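Local coordinates for protein 3,6-diketocamphane 1,6-monooxygenase (Pseudomonas putida, PDB 4UWM) that oxidises a diketone derived from (-)-camphor to a lactone with molecular oxygen and FMNH2 as a type II Baeyer-Villiger monooxygenase, letting Pseudomonas putida grow on this camphor enantiomer, at residues Y205-P208 with S209-L212; R232-E235 with V236-E239. All coordinates share one frame; numbering follows the deposited sequence. Where two conformers were deposited one is given.

Interaction 1. Residues Y205-P208 with S209-L212. With FMN (flavin mononucleotide), chain C.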
loop_
_atom_site.group_PDB
_atom_site.type_symbol
_atom_site.label_atom_id
_atom_site.label_comp_id
_atom_site.label_asym_id
_atom_site.label_seq_id
_atom_site.Cartn_x
_atom_site.Cartn_y
_atom_site.Cartn_z
ATOM N N TYR A 205 28.554 15.677 -3.368
ATOM C CA TYR A 205 29.018 16.787 -4.205
ATOM C C TYR A 205 29.093 16.393 -5.682
ATOM O O TYR A 205 28.427 17.000 -6.534
ATOM C CB TYR A 205 30.380 17.290 -3.699
ATOM C CG TYR A 205 30.896 18.505 -4.435
ATOM C CD1 TYR A 205 30.331 19.762 -4.220
ATOM C CD2 TYR A 205 31.944 18.398 -5.353
ATOM C CE1 TYR A 205 30.793 20.880 -4.895
ATOM C CE2 TYR A 205 32.412 19.511 -6.033
ATOM C CZ TYR A 205 31.833 20.748 -5.799
ATOM O OH TYR A 205 32.287 21.861 -6.465
ATOM N N ASN A 206 29.912 15.379 -5.964
ATOM C CA ASN A 206 29.997 14.784 -7.293
ATOM C C ASN A 206 29.046 13.595 -7.359
ATOM O O ASN A 206 29.451 12.454 -7.150
ATOM C CB ASN A 206 31.433 14.344 -7.609
ATOM C CG ASN A 206 32.413 15.503 -7.653
ATOM O OD1 ASN A 206 32.144 16.545 -8.253
ATOM N ND2 ASN A 206 33.565 15.319 -7.023
ATOM N N SER A 207 27.778 13.877 -7.643
ATOM C CA SER A 207 26.690 12.899 -7.499
ATOM C C SER A 207 26.493 11.889 -8.649
ATOM O O SER A 207 26.064 12.266 -9.757
ATOM C CB SER A 207 25.383 13.646 -7.221
ATOM O OG SER A 207 24.316 12.749 -6.945
ATOM N N PRO A 208 26.770 10.593 -8.378
ATOM C CA PRO A 208 26.478 9.523 -9.337
ATOM C C PRO A 208 24.991 9.452 -9.676
ATOM O O PRO A 208 24.630 9.117 -10.812
ATOM C CB PRO A 208 26.910 8.254 -8.590
ATOM C CG PRO A 208 27.915 8.722 -7.598
ATOM C CD PRO A 208 27.397 10.060 -7.153
ATOM N N SER A 209 24.141 9.776 -8.694
ATOM C CA SER A 209 22.692 9.854 -8.905
ATOM C C SER A 209 22.334 10.966 -9.887
ATOM O O SER A 209 21.484 10.778 -10.753
ATOM C CB SER A 209 21.953 10.040 -7.576
ATOM O OG SER A 209 22.140 8.890 -6.763
ATOM N N MET A 210 22.989 12.123 -9.753
ATOM C CA MET A 210 22.774 13.226 -10.692
ATOM C C MET A 210 23.195 12.854 -12.112
ATOM O O MET A 210 22.513 13.220 -13.072
ATOM C CB MET A 210 23.479 14.499 -10.221
ATOM C CG MET A 210 22.774 15.160 -9.049
ATOM S SD MET A 210 21.171 15.820 -9.520
ATOM C CE MET A 210 20.213 15.396 -8.066
ATOM N N ARG A 211 24.294 12.102 -12.230
ATOM C CA ARG A 211 24.789 11.622 -13.522
ATOM C C ARG A 211 23.803 10.625 -14.140
ATOM O O ARG A 211 23.449 10.730 -15.308
ATOM C CB ARG A 211 26.175 10.989 -13.350
ATOM C CG ARG A 211 26.993 10.859 -14.629
ATOM C CD ARG A 211 28.450 10.519 -14.327
ATOM N NE ARG A 211 29.197 11.652 -13.780
ATOM C CZ ARG A 211 29.603 11.753 -12.517
ATOM N NH1 ARG A 211 29.342 10.784 -11.648
ATOM N NH2 ARG A 211 30.277 12.824 -12.120
ATOM N N LEU A 212 23.357 9.655 -13.339
ATOM C CA LEU A 212 22.386 8.668 -13.821
ATOM C C LEU A 212 21.084 9.330 -14.264
ATOM O O LEU A 212 20.498 8.929 -15.263
ATOM C CB LEU A 212 22.091 7.597 -12.754
ATOM C CG LEU A 212 20.983 6.568 -13.067
ATOM C CD1 LEU A 212 21.360 5.638 -14.214
ATOM C CD2 LEU A 212 20.603 5.765 -11.829
HETATM N N1 FMN C . 17.013 9.953 -0.344
HETATM C C2 FMN C . 15.764 9.831 -0.880
HETATM O O2 FMN C . 15.558 8.978 -1.769
HETATM N N3 FMN C . 14.729 10.601 -0.494
HETATM C C4 FMN C . 14.854 11.545 0.447
HETATM O O4 FMN C . 13.861 12.232 0.765
HETATM C C4A FMN C . 16.182 11.747 1.091
HETATM N N5 FMN C . 16.387 12.675 2.054
HETATM C C5A FMN C . 17.605 12.845 2.629
HETATM C C6 FMN C . 17.780 13.817 3.617
HETATM C C7 FMN C . 19.024 14.006 4.219
HETATM C C7M FMN C . 19.193 15.060 5.285
HETATM C C8 FMN C . 20.174 13.155 3.795
HETATM C C8M FMN C . 21.538 13.313 4.410
HETATM C C9 FMN C . 20.002 12.186 2.810
HETATM C C9A FMN C . 18.762 11.995 2.204
HETATM N N10 FMN C . 18.582 11.012 1.194
HETATM C C10 FMN C . 17.290 10.867 0.624
HETATM C "C1'" FMN C . 19.704 10.151 0.775
HETATM C "C2'" FMN C . 20.391 10.680 -0.475
HETATM O "O2'" FMN C . 19.384 10.993 -1.436
HETATM C "C3'" FMN C . 21.347 9.640 -1.052
HETATM O "O3'" FMN C . 22.657 9.882 -0.521
HETATM C "C4'" FMN C . 21.347 9.690 -2.582
HETATM O "O4'" FMN C . 20.196 9.009 -3.099
HETATM C "C5'" FMN C . 22.613 9.114 -3.206
HETATM O "O5'" FMN C . 23.459 10.232 -3.440
HETATM P P FMN C . 24.760 10.192 -4.372
HETATM O O1P FMN C . 24.457 9.307 -5.539
HETATM O O2P FMN C . 24.867 11.645 -4.727
HETATM O O3P FMN C . 25.827 9.674 -3.448
#
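Ser-207 meets Met-210 at the start of helix 208-216, where its hydroxyl serves as the N-cap and as a hydrogen-bond donor to the FMN phosphate. OG lies anti to its own backbone N (chi1 -174°), and from there it accepts a bond from Met-210 N at 3.2 Å and donates its proton to FMN O2P over a short 2.5 Å. One small polar group thus satisfies a helix N-H and grips the cofactor. Beside it, CB of Ser-207 packs 3.5 Å from CG of Met-210, whose bent chain continues to Pro-220, Ser-222 and His-233. The carbonyl O of Ser-207 takes the N-H of Arg-211 at 3.0 Å and so opens the helical bonding. Pro-208 follows as the first residue of the helix, a position where the lack of an N-H costs nothing. Its ring carbon CD comes within 3.4 Å of FMN O1P, and its carbonyl O accepts from Leu-212 N at 2.9 Å. Directly after the proline, Ser-209 holds O1P twice: the backbone N reaches it at 3.2 Å with an N-H...O angle of 144°, while OG, turned beside the backbone N (chi1 -65°), donates to it at 2.7 Å. Because the phosphate faces the helix start, the helix dipole probably helps to stabilise its negative charge. Ser-204 OG also hydrogen-bonds FMN. The result illustrates a phosphate-binding helix N-terminus, placed after strand 198-202 of the TIM barrel that the enzyme shares with the bacterial luciferase family.

Interaction 2. Residues R232-E235 with V236-E239; sequences RHWE and VYSE
Trp-234 and Tyr-237 sit one turn apart on helix 227-244, the helical arm of the beta-alpha-beta unit that links barrel strands 219-223 and 254-261. Both side chains leave the helix with CG anti to the backbone N, and this shared choice brings the tyrosine ring obliquely over one face of the indole, toward its rim. The planes are inclined at 35°, with the centroids of the tyrosine ring and the six-membered tryptophan ring 5.0 Å apart. CD2 of Tyr-237 makes the closest approach, 3.6 Å from Trp-234 CZ3. The pair also packs on Pro-220 of strand 219-223; Tyr-237 OH is fixed by Phe-218 O, and Trp-234 receives a cation-pi contact from Arg-250.

On another side of the helix, the Arg-232 guanidinium lies across Val-236, whose CG2 covers one of its faces at 3.7 Å from CZ. The bend at chi2 (60°) brings the arginine chain round to the valine. In the conformer given, NH1 meets Glu-235 OE1 in the guanidinium plane as a salt bridge, unusually short and so to be read with caution. Arg-232 NE is hydrogen-bonded to Asn-206 OD1. Ser-238 has two conformers; in the one given, Trp-234 O accepts both Ser-238 N at 2.9 Å and Ser-238 OG at 2.6 Å, from opposite faces of its carbonyl plane.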
loop_
_atom_site.group_PDB
_atom_site.type_symbol
_atom_site.label_atom_id
_atom_site.label_comp_id
_atom_site.label_asym_id
_atom_site.label_seq_id
_atom_site.Cartn_x
_atom_site.Cartn_y
_atom_site.Cartn_z
ATOM N N ARG A 232 27.295 22.180 -8.538
ATOM C CA ARG A 232 27.905 20.915 -8.985
ATOM C C ARG A 232 26.856 19.876 -9.422
ATOM O O ARG A 232 27.043 19.162 -10.412
ATOM C CB ARG A 232 28.823 20.337 -7.901
ATOM C CG ARG A 232 29.696 19.167 -8.354
ATOM C CD ARG A 232 30.626 19.541 -9.500
ATOM N NE ARG A 232 31.221 18.359 -10.109
ATOM C CZ ARG A 232 31.586 18.267 -11.382
ATOM N NH1 ARG A 232 31.424 19.292 -12.215
ATOM N NH2 ARG A 232 32.098 17.136 -11.828
ATOM N N HIS A 233 25.752 19.796 -8.681
ATOM C CA HIS A 233 24.647 18.897 -9.029
ATOM C C HIS A 233 24.137 19.185 -10.430
ATOM O O HIS A 233 24.019 18.264 -11.245
ATOM C CB HIS A 233 23.506 18.997 -7.999
ATOM C CG HIS A 233 23.702 18.126 -6.798
ATOM N ND1 HIS A 233 22.663 17.744 -5.977
ATOM C CD2 HIS A 233 24.818 17.544 -6.289
ATOM C CE1 HIS A 233 23.133 16.978 -5.010
ATOM N NE2 HIS A 233 24.436 16.838 -5.178
ATOM N N TRP A 234 23.852 20.456 -10.717
ATOM C CA TRP A 234 23.355 20.814 -12.042
ATOM C C TRP A 234 24.404 20.618 -13.156
ATOM O O TRP A 234 24.045 20.183 -14.248
ATOM C CB TRP A 234 22.714 22.205 -12.083
ATOM C CG TRP A 234 21.991 22.383 -13.368
ATOM C CD1 TRP A 234 22.421 23.079 -14.452
ATOM C CD2 TRP A 234 20.745 21.786 -13.740
ATOM N NE1 TRP A 234 21.507 22.986 -15.467
ATOM C CE2 TRP A 234 20.468 22.194 -15.061
ATOM C CE3 TRP A 234 19.826 20.955 -13.081
ATOM C CZ2 TRP A 234 19.312 21.800 -15.743
ATOM C CZ3 TRP A 234 18.676 20.572 -13.753
ATOM C CH2 TRP A 234 18.432 20.988 -15.076
ATOM N N GLU A 235 25.674 20.923 -12.863
ATOM C CA GLU A 235 26.784 20.630 -13.778
ATOM C C GLU A 235 26.774 19.157 -14.191
ATOM O O GLU A 235 26.727 18.845 -15.380
ATOM C CB GLU A 235 28.140 20.941 -13.129
ATOM C CG GLU A 235 28.513 22.412 -13.051
ATOM C CD GLU A 235 29.862 22.639 -12.393
ATOM O OE1 GLU A 235 30.555 21.656 -12.068
ATOM O OE2 GLU A 235 30.235 23.808 -12.198
ATOM N N VAL A 236 26.813 18.261 -13.195
ATOM C CA VAL A 236 26.890 16.821 -13.430
ATOM C C VAL A 236 25.674 16.324 -14.209
ATOM O O VAL A 236 25.819 15.566 -15.168
ATOM C CB VAL A 236 27.100 16.032 -12.115
ATOM C CG1 VAL A 236 26.914 14.536 -12.347
ATOM C CG2 VAL A 236 28.489 16.309 -11.545
ATOM N N TYR A 237 24.487 16.782 -13.811
ATOM C CA TYR A 237 23.234 16.388 -14.463
ATOM C C TYR A 237 23.170 16.812 -15.920
ATOM O O TYR A 237 22.824 15.997 -16.778
ATOM C CB TYR A 237 22.022 16.994 -13.737
ATOM C CG TYR A 237 20.676 16.671 -14.367
ATOM C CD1 TYR A 237 20.028 15.448 -14.110
ATOM C CD2 TYR A 237 20.032 17.590 -15.188
ATOM C CE1 TYR A 237 18.790 15.162 -14.679
ATOM C CE2 TYR A 237 18.799 17.309 -15.753
ATOM C CZ TYR A 237 18.176 16.094 -15.494
ATOM O OH TYR A 237 16.938 15.815 -16.058
ATOM N N SER A 238 23.438 18.100 -16.174
ATOM C CA SER A 238 23.325 18.653 -17.526
ATOM C C SER A 238 24.340 18.033 -18.478
ATOM O O SER A 238 24.010 17.750 -19.624
ATOM C CB SER A 238 23.448 20.178 -17.512
ATOM O OG SER A 238 24.562 20.583 -16.737
ATOM N N GLU A 239 25.565 17.815 -17.987
ATOM C CA GLU A 239 26.613 17.216 -18.807
ATOM C C GLU A 239 26.230 15.791 -19.226
ATOM O O GLU A 239 26.386 15.423 -20.397
ATOM C CB GLU A 239 27.964 17.271 -18.082
ATOM C CG GLU A 239 28.591 18.665 -18.081
ATOM C CD GLU A 239 29.667 18.856 -17.019
ATOM O OE1 GLU A 239 30.247 17.853 -16.554
ATOM O OE2 GLU A 239 29.935 20.021 -16.648
#

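How the interactions relate
Interaction 1 precedes interaction 2 along the chain, and their centres lie about 8 Å apart on the same side of the chain's centre. Interaction 1 spans the loop after strand 198-202 and the start of helix 208-216; interaction 2 lies within helix 227-244, beyond strand 219-223, and the two helices pack against each other. Contact between them is direct: Met-210 O packs 3.5 Å from Tyr-237 CD1, and Ser-207 O packs 3.5 Å from Val-236 CG1. His-233, through NE2 bonded to Ser-204 O, adds a further link to the FMN-binding loop. The contacts from Arg-232 and His-233 to that loop are consistent with a second-shell position, probably helping to place it.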